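Long-range contacts in endoglucanase CEL5A (Eubacterium cellulosolvens, PDB 4AEK), which probably serves as a family 65 carbohydrate-binding module, attaching the cellulase that carries it to beta-glucan chains of the plant cell wall: residues A[14-19]-A[109-114]; A[55-60]-A[72-77]; A[45-50]-A[123-128]. All blocks are in the same frame, centred on the assembly; numbering follows the deposited sequence.

Followed from the N terminus, the chain leaves strand 11-14 and at once reaches 14-19, which meets 109-114 some ninety residues later; contact 1 thus closes a long loop. Segment 45-50 lies inside that loop but pairs with 123-128 beyond its end, so contact 3 crosses contact 1. Contact 2, the hairpin 55-60 with 72-77, is nested within both loops. Contacts 1 and 2 share the four-stranded sheet, where Lys110 N lies 2.8 Å from Val57 O. Contact 3 belongs to the other sheet and packs against contact 2, with Ile56 CD1 3.6 Å from Val49 CG1. The set illustrates how crossing closures tie a beta sandwich together.

Contact 1 of 3, residues A[14-19]-A[109-114]; sequences VEFTDW and VKPLPS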
ATOM      1  N   VAL A  14       0.305  -5.993  13.048  1.00 27.18           N
ATOM      2  CA  VAL A  14      -1.097  -5.814  12.809  1.00 29.72           C
ATOM      3  C   VAL A  14      -1.787  -7.166  12.988  1.00 29.17           C
ATOM      4  O   VAL A  14      -1.437  -8.120  12.314  1.00 29.65           O
ATOM      5  CB  VAL A  14      -1.356  -5.390  11.355  1.00 29.92           C
ATOM      6  CG1 VAL A  14      -2.822  -5.030  11.217  1.00 31.41           C
ATOM      7  CG2 VAL A  14      -0.421  -4.280  10.924  1.00 31.82           C
ATOM      8  N   GLU A  15      -2.696  -7.240  13.955  1.00 30.26           N
ATOM      9  CA  GLU A  15      -3.573  -8.387  14.148  1.00 30.47           C
ATOM     10  C   GLU A  15      -4.811  -8.332  13.297  1.00 33.31           C
ATOM     11  O   GLU A  15      -5.487  -7.300  13.189  1.00 33.40           O
ATOM     12  CB  GLU A  15      -3.997  -8.539  15.608  1.00 34.63           C
ATOM     13  CG  GLU A  15      -2.943  -9.273  16.345  1.00 36.16           C
ATOM     14  CD  GLU A  15      -3.330  -9.634  17.747  1.00 36.67           C
ATOM     15  OE1 GLU A  15      -4.480  -9.339  18.174  1.00 38.60           O
ATOM     16  OE2 GLU A  15      -2.432 -10.158  18.415  1.00 36.84           O
ATOM     17  N   PHE A  16      -5.081  -9.439  12.623  1.00 30.09           N
ATOM     18  CA  PHE A  16      -6.213  -9.504  11.717  1.00 32.00           C
ATOM     19  C   PHE A  16      -6.442 -10.959  11.392  1.00 32.18           C
ATOM     20  O   PHE A  16      -5.834 -11.519  10.473  1.00 29.88           O
ATOM     21  CB  PHE A  16      -5.940  -8.739  10.409  1.00 29.31           C
ATOM     22  CG  PHE A  16      -7.143  -8.640   9.502  1.00 32.09           C
ATOM     23  CD1 PHE A  16      -8.371  -8.264   9.994  1.00 31.34           C
ATOM     24  CD2 PHE A  16      -7.036  -8.908   8.150  1.00 32.48           C
ATOM     25  CE1 PHE A  16      -9.467  -8.159   9.167  1.00 33.16           C
ATOM     26  CE2 PHE A  16      -8.151  -8.831   7.310  1.00 33.42           C
ATOM     27  CZ  PHE A  16      -9.350  -8.459   7.805  1.00 34.17           C
ATOM     28  N   THR A  17      -7.310 -11.579  12.162  1.00 34.05           N
ATOM     29  CA  THR A  17      -7.410 -13.028  12.107  1.00 35.44           C
ATOM     30  C   THR A  17      -8.442 -13.572  11.140  1.00 41.05           C
ATOM     31  O   THR A  17      -8.359 -14.765  10.783  1.00 37.85           O
ATOM     32  CB  THR A  17      -7.770 -13.588  13.477  1.00 36.10           C
ATOM     33  OG1 THR A  17      -9.020 -13.020  13.877  1.00 36.46           O
ATOM     34  CG2 THR A  17      -6.659 -13.310  14.477  1.00 34.31           C
ATOM     35  N   ASP A  18      -9.434 -12.754  10.764  1.00 41.40           N
ATOM     36  CA  ASP A  18     -10.334 -13.100   9.669  1.00 49.52           C
ATOM     37  C   ASP A  18     -11.120 -11.886   9.180  1.00 49.93           C
ATOM     38  O   ASP A  18     -11.118 -10.823   9.811  1.00 42.80           O
ATOM     39  CB  ASP A  18     -11.319 -14.198  10.064  1.00 56.82           C
ATOM     40  CG  ASP A  18     -12.252 -13.769  11.153  1.00 65.46           C
ATOM     41  OD1 ASP A  18     -11.978 -12.741  11.803  1.00 64.49           O
ATOM     42  OD2 ASP A  18     -13.277 -14.462  11.355  1.00 85.33           O
ATOM     43  N   TRP A  19     -11.810 -12.080   8.061  1.00 52.19           N
ATOM     44  CA  TRP A  19     -12.752 -11.096   7.539  1.00 55.72           C
ATOM     45  C   TRP A  19     -14.003 -11.037   8.379  1.00 69.38           C
ATOM     46  O   TRP A  19     -15.104 -11.169   7.847  1.00 81.02           O
ATOM     47  CB  TRP A  19     -13.165 -11.523   6.146  1.00 53.25           C
ATOM     48  CG  TRP A  19     -12.035 -11.749   5.199  1.00 45.79           C
ATOM     49  CD1 TRP A  19     -11.596 -12.953   4.680  1.00 43.52           C
ATOM     50  CD2 TRP A  19     -11.157 -10.726   4.636  1.00 44.27           C
ATOM     51  NE1 TRP A  19     -10.534 -12.753   3.843  1.00 42.62           N
ATOM     52  CE2 TRP A  19     -10.217 -11.426   3.778  1.00 42.61           C
ATOM     53  CE3 TRP A  19     -11.066  -9.339   4.754  1.00 43.30           C
ATOM     54  CZ2 TRP A  19      -9.230 -10.749   3.058  1.00 40.16           C
ATOM     55  CZ3 TRP A  19     -10.070  -8.672   4.033  1.00 41.60           C
ATOM     56  CH2 TRP A  19      -9.193  -9.354   3.184  1.00 38.66           C
ATOM     57  N   VAL A 109      -1.299  -0.183   3.332  1.00 26.98           N
ATOM     58  CA  VAL A 109      -0.655  -1.452   3.281  1.00 27.71           C
ATOM     59  C   VAL A 109      -1.443  -2.287   4.297  1.00 25.96           C
ATOM     60  O   VAL A 109      -1.568  -1.916   5.471  1.00 25.36           O
ATOM     61  CB  VAL A 109       0.808  -1.367   3.658  1.00 28.42           C
ATOM     62  CG1 VAL A 109       1.468  -2.753   3.629  1.00 30.71           C
ATOM     63  CG2 VAL A 109       1.545  -0.431   2.720  1.00 31.69           C
ATOM     64  N   LYS A 110      -2.039  -3.405   3.840  1.00 26.27           N
ATOM     65  CA  LYS A 110      -2.882  -4.170   4.743  1.00 25.03           C
ATOM     66  C   LYS A 110      -2.545  -5.654   4.683  1.00 25.75           C
ATOM     67  O   LYS A 110      -2.005  -6.120   3.694  1.00 26.59           O
ATOM     68  CB  LYS A 110      -4.379  -4.007   4.431  1.00 28.19           C
ATOM     69  CG  LYS A 110      -4.892  -2.566   4.458  1.00 28.91           C
ATOM     70  CD  LYS A 110      -6.408  -2.571   4.317  1.00 31.24           C
ATOM     71  CE  LYS A 110      -7.056  -1.199   4.373  1.00 30.31           C
ATOM     72  NZ  LYS A 110      -7.136  -0.753   5.747  1.00 29.20           N
ATOM     73  N   PRO A 111      -2.788  -6.372   5.797  1.00 24.19           N
ATOM     74  CA  PRO A 111      -2.644  -7.822   5.814  1.00 24.01           C
ATOM     75  C   PRO A 111      -3.908  -8.538   5.355  1.00 24.81           C
ATOM     76  O   PRO A 111      -5.041  -8.063   5.467  1.00 27.13           O
ATOM     77  CB  PRO A 111      -2.375  -8.094   7.307  1.00 24.21           C
ATOM     78  CG  PRO A 111      -3.213  -7.085   8.023  1.00 23.90           C
ATOM     79  CD  PRO A 111      -3.380  -5.885   7.085  1.00 23.81           C
ATOM     80  N   LEU A 112      -3.740  -9.746   4.862  1.00 26.69           N
ATOM     81  CA  LEU A 112      -4.862 -10.665   4.779  1.00 26.90           C
ATOM     82  C   LEU A 112      -4.905 -11.427   6.075  1.00 28.36           C
ATOM     83  O   LEU A 112      -3.942 -11.393   6.832  1.00 27.02           O
ATOM     84  CB  LEU A 112      -4.650 -11.550   3.565  1.00 28.27           C
ATOM     85  CG  LEU A 112      -4.373 -10.900   2.200  1.00 30.43           C
ATOM     86  CD1 LEU A 112      -4.203 -11.959   1.110  1.00 32.01           C
ATOM     87  CD2 LEU A 112      -5.481  -9.932   1.839  1.00 31.14           C
ATOM     88  N   PRO A 113      -6.023 -12.134   6.340  1.00 28.68           N
ATOM     89  CA  PRO A 113      -6.197 -12.862   7.575  1.00 28.45           C
ATOM     90  C   PRO A 113      -5.046 -13.816   7.835  1.00 27.64           C
ATOM     91  O   PRO A 113      -4.521 -14.462   6.939  1.00 26.57           O
ATOM     92  CB  PRO A 113      -7.530 -13.599   7.381  1.00 30.00           C
ATOM     93  CG  PRO A 113      -8.321 -12.644   6.514  1.00 30.86           C
ATOM     94  CD  PRO A 113      -7.276 -12.102   5.548  1.00 29.06           C
ATOM     95  N   SER A 114      -4.731 -13.960   9.110  1.00 29.15           N
ATOM     96  CA  SER A 114      -3.468 -14.584   9.584  1.00 29.05           C
ATOM     97  C   SER A 114      -3.778 -15.060  10.966  1.00 25.91           C
ATOM     98  O   SER A 114      -4.461 -14.355  11.679  1.00 26.06           O
ATOM     99  CB  SER A 114      -2.599 -13.346   9.692  1.00 29.51           C
ATOM    100  OG  SER A 114      -1.457 -13.442  10.234  1.00 30.33           O
TER
HETATM  101  O   HOH W   1      -3.784 -11.882  13.094  1.00 21.58           O
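At one end of the beta sandwich, the loop that follows strand 11-14 folds over the proline-rich exit of strand 106-111, bringing Phe16 onto Pro111 and Pro113, and Trp19 onto Pro113. Pro113 is the centre of the contact. Its CG sits 3.6 Å from the centroid of the five-membered ring of Trp19, only 15° off the normal, a CH-pi contact over the face, while Pro113 CD reaches Trp19 CZ2 at 3.4 Å. Phe16 lies alongside the same proline: with CG turned anti to the backbone N (chi1 -173°), its ring brings CE2 to 3.8 Å from Pro113 CD and also leans over that face of Trp19. Nearer its backbone, Phe16 CB packs on Pro111 CG at 4.0 Å, and Val14 CG1 meets the same CG crosswise. Replacing Phe16 by an alanine would keep the CB on Pro111 but is likely to open a gap beside Pro113 CD and leave Trp24 without its stacking partner.

The backbones are held more lightly. Ser114 N gives Phe16 O a weak, bent hydrogen bond of 3.0 Å, and that carbonyl also receives the CA-H of Pro113. A water extends the link, accepting from Phe16 N at 2.8 Å and donating to Ser114 O. The hydroxyl of Ser114 turns elsewhere, to Gly53 O.

Trp24 completes the aromatic cluster, stacking on Phe16, meeting Trp19 edge-to-face and bonding through NE1 to Pro111 O. Beyond it, strand 106-111 runs between strands 28-30 and 56-62, and the backbone of Leu112 bonds to Asp55.

Contact 2 of 3, residues A[55-60]-A[72-77]; sequences DIVLIF and WAQISP
Leu58 and Phe60 pair with Ile75 and Ala73 in the antiparallel hairpin of strands 56-62 and 71-75, and each is a hydrogen-bonded pair, so four backbone bonds hold the strands. Ala73 N reaches Phe60 O at 2.7 Å. A weak bond from Gln74 N to Trp72 O closes an inverse gamma turn centred on Ala73.

Side chains press closest round Ile59, although its partners Trp72 and Gln74 lie toward solvent. Ile59 CD1 runs against Gln74 CG at 3.3 Å, while Ile59 CG2, anti to the backbone N (chi1 of CG1 -50°), stands 3.5 Å from the centroid of the six-membered ring of Trp72, almost exactly over the centre. Trp72 NE1 then donates to Gln74 OE1 at 2.8 Å, in the indole plane and on a lone pair of the amide, which should keep both groups from turning. An exposed tryptophan held in this way is consistent with the aromatic platforms by which carbohydrate-binding modules commonly meet sugars.

On the buried face the cross-strand touch is lighter, Leu58 CB lying 4.0 Å from Ile75 CG1. Ile92 of helix 89-96 and Phe87 of strand 84-88 cover that pair, whereas strand 106-111 flanks strand 56-62 on its far edge.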
ATOM      1  N   ASP A  55      -0.241 -12.648   4.324  1.00 27.88           N
ATOM      2  CA  ASP A  55      -0.002 -12.112   2.993  1.00 30.22           C
ATOM      3  C   ASP A  55      -0.341 -10.620   3.050  1.00 29.33           C
ATOM      4  O   ASP A  55      -0.993 -10.158   3.984  1.00 29.08           O
ATOM      5  CB  ASP A  55      -0.750 -12.888   1.931  1.00 33.19           C
ATOM      6  CG  ASP A  55      -0.096 -14.266   1.665  1.00 31.72           C
ATOM      7  OD1 ASP A  55       1.117 -14.295   1.380  1.00 35.11           O
ATOM      8  OD2 ASP A  55      -0.804 -15.243   1.795  1.00 35.28           O
ATOM      9  N   ILE A  56       0.132  -9.900   2.064  1.00 28.25           N
ATOM     10  CA  ILE A  56       0.132  -8.452   2.122  1.00 28.29           C
ATOM     11  C   ILE A  56      -0.499  -7.896   0.876  1.00 29.52           C
ATOM     12  O   ILE A  56      -0.287  -8.420  -0.214  1.00 28.66           O
ATOM     13  CB  ILE A  56       1.573  -7.898   2.284  1.00 29.45           C
ATOM     14  CG1 ILE A  56       1.582  -6.398   2.578  1.00 30.73           C
ATOM     15  CG2 ILE A  56       2.434  -8.140   1.050  1.00 30.64           C
ATOM     16  CD1 ILE A  56       2.901  -5.929   3.168  1.00 33.25           C
ATOM     17  N   VAL A  57      -1.127  -6.729   1.019  1.00 28.34           N
ATOM     18  CA  VAL A  57      -1.827  -6.088  -0.128  1.00 28.22           C
ATOM     19  C   VAL A  57      -1.490  -4.578   0.069  1.00 26.68           C
ATOM     20  O   VAL A  57      -1.332  -4.093   1.217  1.00 25.44           O
ATOM     21  CB  VAL A  57      -3.290  -6.601   0.015  1.00 33.15           C
ATOM     22  CG1 VAL A  57      -4.343  -5.606   0.447  1.00 35.75           C
ATOM     23  CG2 VAL A  57      -3.670  -7.718  -0.948  1.00 34.45           C
ATOM     24  N   LEU A  58      -1.331  -3.902  -1.041  1.00 26.46           N
ATOM     25  CA  LEU A  58      -1.310  -2.489  -1.169  1.00 26.74           C
ATOM     26  C   LEU A  58      -2.613  -1.977  -1.766  1.00 28.75           C
ATOM     27  O   LEU A  58      -3.086  -2.512  -2.774  1.00 32.31           O
ATOM     28  CB  LEU A  58      -0.120  -2.070  -2.023  1.00 27.65           C
ATOM     29  CG  LEU A  58       0.153  -0.597  -2.288  1.00 28.06           C
ATOM     30  CD1 LEU A  58       0.496   0.062  -0.973  1.00 28.80           C
ATOM     31  CD2 LEU A  58       1.286  -0.394  -3.292  1.00 28.99           C
ATOM     32  N   ILE A  59      -3.215  -0.952  -1.149  1.00 28.44           N
ATOM     33  CA  ILE A  59      -4.450  -0.332  -1.625  1.00 27.43           C
ATOM     34  C   ILE A  59      -4.198   1.113  -2.047  1.00 27.48           C
ATOM     35  O   ILE A  59      -3.731   1.897  -1.217  1.00 26.91           O
ATOM     36  CB  ILE A  59      -5.521  -0.238  -0.527  1.00 28.79           C
ATOM     37  CG1 ILE A  59      -5.792  -1.555   0.255  1.00 36.92           C
ATOM     38  CG2 ILE A  59      -6.783   0.311  -1.112  1.00 29.90           C
ATOM     39  CD1 ILE A  59      -5.735  -2.720  -0.598  1.00 39.41           C
ATOM     40  N   PHE A  60      -4.496   1.464  -3.287  1.00 26.07           N
ATOM     41  CA  PHE A  60      -4.690   2.833  -3.736  1.00 26.98           C
ATOM     42  C   PHE A  60      -6.162   3.015  -3.876  1.00 26.98           C
ATOM     43  O   PHE A  60      -6.828   2.257  -4.597  1.00 29.04           O
ATOM     44  CB  PHE A  60      -3.927   3.112  -5.044  1.00 27.03           C
ATOM     45  CG  PHE A  60      -2.498   3.563  -4.839  1.00 25.07           C
ATOM     46  CD1 PHE A  60      -1.681   2.910  -3.940  1.00 25.90           C
ATOM     47  CD2 PHE A  60      -1.965   4.582  -5.564  1.00 27.15           C
ATOM     48  CE1 PHE A  60      -0.386   3.314  -3.729  1.00 25.50           C
ATOM     49  CE2 PHE A  60      -0.648   4.974  -5.375  1.00 26.52           C
ATOM     50  CZ  PHE A  60       0.135   4.323  -4.472  1.00 25.48           C
ATOM     51  N   TRP A  72     -11.024   1.075  -5.415  1.00 27.86           N
ATOM     52  CA  TRP A  72     -10.256   0.342  -4.431  1.00 28.35           C
ATOM     53  C   TRP A  72      -9.242  -0.533  -5.118  1.00 28.63           C
ATOM     54  O   TRP A  72      -9.495  -1.726  -5.379  1.00 32.54           O
ATOM     55  CB  TRP A  72     -11.194  -0.436  -3.557  1.00 27.95           C
ATOM     56  CG  TRP A  72     -10.565  -1.133  -2.418  1.00 27.95           C
ATOM     57  CD1 TRP A  72     -10.080  -2.449  -2.380  1.00 29.98           C
ATOM     58  CD2 TRP A  72     -10.349  -0.571  -1.097  1.00 28.31           C
ATOM     59  NE1 TRP A  72      -9.597  -2.719  -1.123  1.00 29.03           N
ATOM     60  CE2 TRP A  72      -9.724  -1.609  -0.314  1.00 29.38           C
ATOM     61  CE3 TRP A  72     -10.575   0.712  -0.503  1.00 27.77           C
ATOM     62  CZ2 TRP A  72      -9.336  -1.380   1.030  1.00 27.12           C
ATOM     63  CZ3 TRP A  72     -10.179   0.904   0.831  1.00 29.23           C
ATOM     64  CH2 TRP A  72      -9.608  -0.145   1.571  1.00 27.45           C
ATOM     65  N   ALA A  73      -8.115   0.054  -5.474  1.00 33.10           N
ATOM     66  CA  ALA A  73      -7.066  -0.633  -6.228  1.00 33.17           C
ATOM     67  C   ALA A  73      -6.174  -1.412  -5.251  1.00 35.81           C
ATOM     68  O   ALA A  73      -5.022  -1.044  -4.939  1.00 36.52           O
ATOM     69  CB  ALA A  73      -6.244   0.339  -7.005  1.00 35.42           C
ATOM     70  N   GLN A  74      -6.713  -2.530  -4.844  1.00 35.30           N
ATOM     71  CA  GLN A  74      -6.036  -3.498  -4.066  1.00 35.48           C
ATOM     72  C   GLN A  74      -5.188  -4.371  -4.912  1.00 35.60           C
ATOM     73  O   GLN A  74      -5.713  -5.072  -5.790  1.00 35.59           O
ATOM     74  CB  GLN A  74      -7.078  -4.337  -3.403  1.00 35.58           C
ATOM     75  CG  GLN A  74      -6.513  -5.362  -2.484  1.00 37.46           C
ATOM     76  CD  GLN A  74      -7.617  -6.019  -1.723  1.00 39.10           C
ATOM     77  OE1 GLN A  74      -8.501  -5.342  -1.150  1.00 42.19           O
ATOM     78  NE2 GLN A  74      -7.589  -7.365  -1.704  1.00 38.98           N
ATOM     79  N   ILE A  75      -3.890  -4.394  -4.631  1.00 33.82           N
ATOM     80  CA  ILE A  75      -2.992  -5.225  -5.393  1.00 33.05           C
ATOM     81  C   ILE A  75      -2.164  -6.085  -4.531  1.00 35.35           C
ATOM     82  O   ILE A  75      -1.806  -5.698  -3.408  1.00 33.61           O
ATOM     83  CB  ILE A  75      -2.084  -4.446  -6.326  1.00 37.63           C
ATOM     84  CG1 ILE A  75      -1.331  -3.351  -5.589  1.00 37.89           C
ATOM     85  CG2 ILE A  75      -2.924  -3.896  -7.452  1.00 39.13           C
ATOM     86  CD1 ILE A  75      -0.281  -2.670  -6.459  1.00 41.65           C
ATOM     87  N   SER A  76      -1.959  -7.307  -5.024  1.00 33.05           N
ATOM     88  CA  SER A  76      -1.007  -8.209  -4.442  1.00 35.90           C
ATOM     89  C   SER A  76       0.322  -7.703  -4.972  1.00 32.83           C
ATOM     90  O   SER A  76       0.350  -6.924  -5.941  1.00 31.56           O
ATOM     91  CB  SER A  76      -1.328  -9.664  -4.882  1.00 39.83           C
ATOM     92  OG  SER A  76      -1.693  -9.557  -6.258  1.00 48.16           O
ATOM     93  N   PRO A  77       1.421  -8.099  -4.308  1.00 29.83           N
ATOM     94  CA  PRO A  77       2.751  -7.782  -4.795  1.00 31.95           C
ATOM     95  C   PRO A  77       2.935  -8.143  -6.245  1.00 32.12           C
ATOM     96  O   PRO A  77       2.513  -9.213  -6.755  1.00 30.06           O
ATOM     97  CB  PRO A  77       3.670  -8.643  -3.939  1.00 32.26           C
ATOM     98  CG  PRO A  77       2.894  -8.856  -2.671  1.00 32.03           C
ATOM     99  CD  PRO A  77       1.446  -8.832  -3.046  1.00 31.93           C
TER

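Contact 3 of 3, residues A[45-50]-A[123-128]; sequences FEIKVD and IVASYT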
ATOM      1  N   PHE A  45       7.981   4.840  -9.527  1.00 31.33           N
ATOM      2  CA  PHE A  45       8.382   4.392  -8.220  1.00 29.20           C
ATOM      3  C   PHE A  45       8.056   2.928  -8.032  1.00 28.59           C
ATOM      4  O   PHE A  45       7.270   2.344  -8.784  1.00 29.49           O
ATOM      5  CB  PHE A  45       7.728   5.278  -7.110  1.00 30.26           C
ATOM      6  CG  PHE A  45       6.216   5.141  -7.034  1.00 28.94           C
ATOM      7  CD1 PHE A  45       5.631   4.046  -6.345  1.00 29.77           C
ATOM      8  CD2 PHE A  45       5.382   6.051  -7.660  1.00 28.48           C
ATOM      9  CE1 PHE A  45       4.279   3.875  -6.350  1.00 26.83           C
ATOM     10  CE2 PHE A  45       3.998   5.869  -7.634  1.00 27.78           C
ATOM     11  CZ  PHE A  45       3.467   4.790  -6.974  1.00 27.61           C
ATOM     12  N   GLU A  46       8.665   2.326  -7.010  1.00 29.52           N
ATOM     13  CA  GLU A  46       8.217   1.016  -6.548  1.00 30.82           C
ATOM     14  C   GLU A  46       8.087   1.184  -5.044  1.00 29.14           C
ATOM     15  O   GLU A  46       8.796   1.989  -4.507  1.00 27.53           O
ATOM     16  CB  GLU A  46       9.269  -0.043  -6.776  1.00 35.85           C
ATOM     17  CG  GLU A  46       9.616  -0.245  -8.227  1.00 46.78           C
ATOM     18  CD  GLU A  46      10.421  -1.512  -8.408  1.00 47.36           C
ATOM     19  OE1 GLU A  46      11.214  -1.870  -7.486  1.00 49.62           O
ATOM     20  OE2 GLU A  46      10.263  -2.096  -9.498  1.00 52.29           O
ATOM     21  N   ILE A  47       7.135   0.482  -4.430  1.00 26.38           N
ATOM     22  CA  ILE A  47       7.014   0.424  -2.970  1.00 27.38           C
ATOM     23  C   ILE A  47       7.508  -0.985  -2.596  1.00 26.36           C
ATOM     24  O   ILE A  47       7.008  -1.979  -3.101  1.00 28.22           O
ATOM     25  CB  ILE A  47       5.559   0.659  -2.468  1.00 28.65           C
ATOM     26  CG1 ILE A  47       4.883   1.974  -2.932  1.00 30.36           C
ATOM     27  CG2 ILE A  47       5.483   0.652  -0.959  1.00 28.21           C
ATOM     28  CD1 ILE A  47       5.700   3.173  -2.700  1.00 36.11           C
ATOM     29  N   LYS A  48       8.479  -1.050  -1.693  1.00 27.97           N
ATOM     30  CA  LYS A  48       9.028  -2.313  -1.175  1.00 27.34           C
ATOM     31  C   LYS A  48       8.726  -2.410   0.298  1.00 26.80           C
ATOM     32  O   LYS A  48       8.978  -1.475   1.051  1.00 23.88           O
ATOM     33  CB  LYS A  48      10.529  -2.366  -1.413  1.00 30.37           C
ATOM     34  CG  LYS A  48      10.937  -2.346  -2.901  1.00 33.87           C
ATOM     35  CD  LYS A  48      12.405  -1.996  -2.899  1.00 40.69           C
ATOM     36  CE  LYS A  48      13.079  -2.102  -4.235  1.00 50.57           C
ATOM     37  NZ  LYS A  48      14.315  -1.246  -4.145  1.00 57.12           N
ATOM     38  N   VAL A  49       8.165  -3.538   0.697  1.00 27.63           N
ATOM     39  CA  VAL A  49       7.765  -3.773   2.107  1.00 25.65           C
ATOM     40  C   VAL A  49       8.406  -5.058   2.624  1.00 25.73           C
ATOM     41  O   VAL A  49       8.199  -6.148   2.047  1.00 29.91           O
ATOM     42  CB  VAL A  49       6.239  -3.917   2.256  1.00 26.26           C
ATOM     43  CG1 VAL A  49       5.916  -3.991   3.716  1.00 24.93           C
ATOM     44  CG2 VAL A  49       5.448  -2.758   1.594  1.00 27.03           C
ATOM     45  N   ASP A  50       9.145  -4.959   3.702  1.00 25.27           N
ATOM     46  CA  ASP A  50       9.702  -6.118   4.410  1.00 27.16           C
ATOM     47  C   ASP A  50       8.674  -6.511   5.438  1.00 25.62           C
ATOM     48  O   ASP A  50       8.292  -5.688   6.288  1.00 26.53           O
ATOM     49  CB  ASP A  50      11.018  -5.787   5.117  1.00 26.52           C
ATOM     50  CG  ASP A  50      12.133  -5.382   4.186  1.00 30.66           C
ATOM     51  OD1 ASP A  50      11.931  -5.367   2.962  1.00 30.92           O
ATOM     52  OD2 ASP A  50      13.184  -4.968   4.703  1.00 34.71           O
ATOM     53  N   ILE A 123       9.364  -0.168   4.980  1.00 23.37           N
ATOM     54  CA  ILE A 123       8.677   0.252   3.791  1.00 24.47           C
ATOM     55  C   ILE A 123       9.558   1.327   3.134  1.00 23.72           C
ATOM     56  O   ILE A 123       9.919   2.318   3.789  1.00 23.91           O
ATOM     57  CB  ILE A 123       7.275   0.824   4.072  1.00 25.62           C
ATOM     58  CG1 ILE A 123       6.358  -0.185   4.817  1.00 27.40           C
ATOM     59  CG2 ILE A 123       6.572   1.190   2.786  1.00 24.98           C
ATOM     60  CD1 ILE A 123       5.136   0.452   5.430  1.00 28.12           C
ATOM     61  N   VAL A 124       9.824   1.143   1.830  1.00 25.53           N
ATOM     62  CA  VAL A 124      10.741   1.974   1.042  1.00 25.93           C
ATOM     63  C   VAL A 124      10.007   2.324  -0.242  1.00 26.42           C
ATOM     64  O   VAL A 124       9.278   1.545  -0.768  1.00 28.01           O
ATOM     65  CB  VAL A 124      12.079   1.223   0.758  1.00 28.22           C
ATOM     66  CG1 VAL A 124      12.998   1.933  -0.228  1.00 32.43           C
ATOM     67  CG2 VAL A 124      12.891   1.054   2.029  1.00 29.25           C
ATOM     68  N   ALA A 125      10.130   3.550  -0.679  1.00 24.97           N
ATOM     69  CA  ALA A 125       9.709   3.954  -1.954  1.00 25.40           C
ATOM     70  C   ALA A 125      11.038   4.203  -2.700  1.00 27.98           C
ATOM     71  O   ALA A 125      11.951   4.905  -2.200  1.00 30.56           O
ATOM     72  CB  ALA A 125       8.868   5.201  -1.909  1.00 23.93           C
ATOM     73  N   SER A 126      11.193   3.595  -3.855  1.00 32.13           N
ATOM     74  CA  SER A 126      12.385   3.895  -4.647  1.00 35.52           C
ATOM     75  C   SER A 126      11.944   4.336  -6.002  1.00 34.14           C
ATOM     76  O   SER A 126      10.910   3.928  -6.495  1.00 33.08           O
ATOM     77  CB  SER A 126      13.259   2.638  -4.778  1.00 39.32           C
ATOM     78  OG  SER A 126      12.460   1.607  -5.238  1.00 47.22           O
ATOM     79  N   TYR A 127      12.764   5.173  -6.605  1.00 36.78           N
ATOM     80  CA  TYR A 127      12.473   5.699  -7.897  1.00 38.97           C
ATOM     81  C   TYR A 127      13.261   4.916  -8.911  1.00 46.97           C
ATOM     82  O   TYR A 127      14.407   4.583  -8.665  1.00 47.57           O
ATOM     83  CB  TYR A 127      12.807   7.169  -7.968  1.00 39.15           C
ATOM     84  CG  TYR A 127      12.011   8.021  -7.027  1.00 39.03           C
ATOM     85  CD1 TYR A 127      10.618   7.875  -6.896  1.00 36.04           C
ATOM     86  CD2 TYR A 127      12.657   8.964  -6.212  1.00 41.10           C
ATOM     87  CE1 TYR A 127       9.884   8.692  -6.009  1.00 36.07           C
ATOM     88  CE2 TYR A 127      11.944   9.746  -5.317  1.00 40.73           C
ATOM     89  CZ  TYR A 127      10.559   9.609  -5.215  1.00 37.75           C
ATOM     90  OH  TYR A 127       9.905  10.449  -4.362  1.00 39.44           O
ATOM     91  N   THR A 128      12.622   4.635 -10.049  1.00 51.09           N
ATOM     92  CA  THR A 128      13.062   3.599 -10.982  1.00 59.45           C
ATOM     93  C   THR A 128      13.594   4.223 -12.261  1.00 64.75           C
ATOM     94  O   THR A 128      14.403   3.580 -12.948  1.00 70.70           O
ATOM     95  CB  THR A 128      11.918   2.569 -11.287  1.00 60.32           C
ATOM     96  OG1 THR A 128      11.813   1.599 -10.225  1.00 62.90           O
ATOM     97  CG2 THR A 128      12.163   1.805 -12.581  1.00 64.48           C
TER
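Glu46 with Ser126 and Lys48 with Val124 are the hydrogen-bonded pairs that join strands 45-52 and 118-127, an antiparallel pairing in the larger sheet of the beta sandwich. The bonds are short and fairly straight: Glu46 N reaches Ser126 O at 2.8 Å, and Lys48 N meets Val124 O at 2.9 Å with an angle of 170° at the hydrogen. Between them, in the non-hydrogen-bonded pairs, CA-H groups point at carbonyls, as Ala125 CA does at Glu46 O.

The side chains of those intervening pairs form the inward face. Ile47 divides its branches: CD1 lies on Ala125 CB at 3.8 Å, while CG2, anti to the backbone N, crosses to Ile123 CG2 at 3.9 Å. Ile123 CG1 in turn runs beside Val49 CG1. The edge of the Tyr127 ring rests on Phe45, with Tyr127 CD1 3.9 Å from Phe45 CB. On the opposite face the extended chain of Lys48 passes along the sheet toward Ser126, and Glu46 CG packs against Thr128 OG1, in a poorly ordered residue.

A second shell fixes the strands. Strand 84-88 bonds to the backbone of Ile47 and Val49 along their other edge, and Phe39 meets the ring of Phe45 edge-to-face. Tyr127 is held at its OH, which is hydrogen-bonded to Asp40 N.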